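Long-range contact in enoyl-CoA hydratase, EchA3 (Mycobacterium marinum M, PDB 3R6H), which probably acts as a lyase in lipid metabolism and belongs to the enoyl-CoA hydratase/isomerase (crotonase) family: residues 51-56 and 96-101. Numbering follows the deposited sequence.
Sequences LVIAGN and KPVVIA
With chi1 near -50° in both Ile53 and Ile100, each isoleucine sets CG1 anti to its carbonyl carbon, and the two side chains run side by side on one face of the sheet. There Ile100 CD1 reaches across to Ile53 CB at 3.9 Å, while Ile53 CG1 also meets Val98 CG1. The motif is a beta-alpha-beta crossover, with helix 75-92 in the connection, in the central sheet of the crotonase fold. The parallel pairing rests on the backbone ladder: Leu51 N donates to Pro97 O and Ile53 N to Val99 O, with Val99 N and Ala101 N returning bonds to Leu51 O and Ile53 O. The strand axes approach to 4.6 Å at 23°. Val52 and Ala54 use their own backbone bonds on strand 15-20, which places 51-54 inside the sheet. On the opposite face Val52 CG1 comes to 4.3 Å from Ala101 CB, and helix 186-198 covers Val52, Val99 and Ala101. Beyond the strand, Asn56 O is hydrogen-bonded to Thr103 OG1. Ala101 N, 2.8 Å from Ile53 O, makes the most bent of the four ladder bonds, with an N-H...O angle of 150°.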
# COMPACT_ATOMS: atom_id res chain seq x y z
N LEU A 51 19.48 -17.64 0.97
CA LEU A 51 20.49 -16.99 1.78
C LEU A 51 19.80 -16.32 2.98
O LEU A 51 18.84 -15.57 2.80
CB LEU A 51 21.18 -15.91 0.95
CG LEU A 51 22.30 -15.13 1.57
CD1 LEU A 51 23.44 -16.08 2.04
CD2 LEU A 51 22.81 -14.06 0.57
N VAL A 52 20.35 -16.55 4.17
CA VAL A 52 19.91 -15.93 5.40
C VAL A 52 20.92 -14.85 5.81
O VAL A 52 22.16 -15.10 5.80
CB VAL A 52 19.78 -16.97 6.52
CG1 VAL A 52 19.49 -16.29 7.88
CG2 VAL A 52 18.71 -18.02 6.18
N ILE A 53 20.43 -13.66 6.13
CA ILE A 53 21.27 -12.61 6.74
C ILE A 53 20.77 -12.37 8.15
O ILE A 53 19.59 -12.05 8.32
CB ILE A 53 21.15 -11.25 5.98
CG1 ILE A 53 21.32 -11.40 4.46
CG2 ILE A 53 22.09 -10.21 6.58
CD1 ILE A 53 22.67 -11.92 4.06
N ALA A 54 21.66 -12.51 9.15
CA ALA A 54 21.32 -12.40 10.56
C ALA A 54 22.19 -11.36 11.25
O ALA A 54 23.28 -11.06 10.79
CB ALA A 54 21.49 -13.78 11.30
N GLY A 55 21.70 -10.84 12.38
CA GLY A 55 22.47 -9.97 13.23
C GLY A 55 23.11 -10.77 14.35
O GLY A 55 23.35 -11.98 14.20
N ASN A 56 23.34 -10.10 15.47
CA ASN A 56 23.88 -10.76 16.66
C ASN A 56 22.79 -10.86 17.72
O ASN A 56 21.59 -10.67 17.45
CB ASN A 56 25.19 -10.08 17.14
CG ASN A 56 25.01 -8.65 17.64
OD1 ASN A 56 23.91 -8.23 18.04
ND2 ASN A 56 26.13 -7.90 17.66
N LYS A 96 18.29 -15.66 -5.72
CA LYS A 96 17.73 -16.70 -4.85
C LYS A 96 16.93 -16.00 -3.76
O LYS A 96 17.15 -14.81 -3.49
CB LYS A 96 18.81 -17.53 -4.16
CG LYS A 96 20.04 -17.90 -5.07
CD LYS A 96 19.64 -18.81 -6.19
CE LYS A 96 20.82 -19.14 -7.11
NZ LYS A 96 21.83 -19.92 -6.41
N PRO A 97 16.03 -16.75 -3.11
CA PRO A 97 15.35 -16.12 -1.97
C PRO A 97 16.30 -15.70 -0.84
O PRO A 97 17.22 -16.45 -0.50
CB PRO A 97 14.40 -17.23 -1.48
CG PRO A 97 14.12 -18.03 -2.75
CD PRO A 97 15.50 -18.09 -3.40
N VAL A 98 16.06 -14.52 -0.26
CA VAL A 98 16.86 -13.98 0.84
C VAL A 98 15.94 -13.82 2.05
O VAL A 98 14.88 -13.21 1.95
CB VAL A 98 17.44 -12.61 0.47
CG1 VAL A 98 18.23 -11.99 1.65
CG2 VAL A 98 18.33 -12.77 -0.82
N VAL A 99 16.35 -14.39 3.16
CA VAL A 99 15.57 -14.31 4.40
C VAL A 99 16.39 -13.54 5.43
O VAL A 99 17.58 -13.80 5.64
CB VAL A 99 15.20 -15.71 4.93
CG1 VAL A 99 14.36 -15.61 6.19
CG2 VAL A 99 14.51 -16.57 3.85
N ILE A 100 15.76 -12.54 6.05
CA ILE A 100 16.43 -11.76 7.09
C ILE A 100 16.00 -12.28 8.48
O ILE A 100 14.81 -12.32 8.82
CB ILE A 100 16.10 -10.24 6.99
CG1 ILE A 100 16.26 -9.70 5.57
CG2 ILE A 100 16.92 -9.42 8.04
CD1 ILE A 100 17.69 -9.80 5.01
N ALA A 101 17.00 -12.70 9.27
CA ALA A 101 16.81 -13.00 10.66
C ALA A 101 17.11 -11.73 11.44
O ALA A 101 18.26 -11.40 11.74
CB ALA A 101 17.72 -14.15 11.10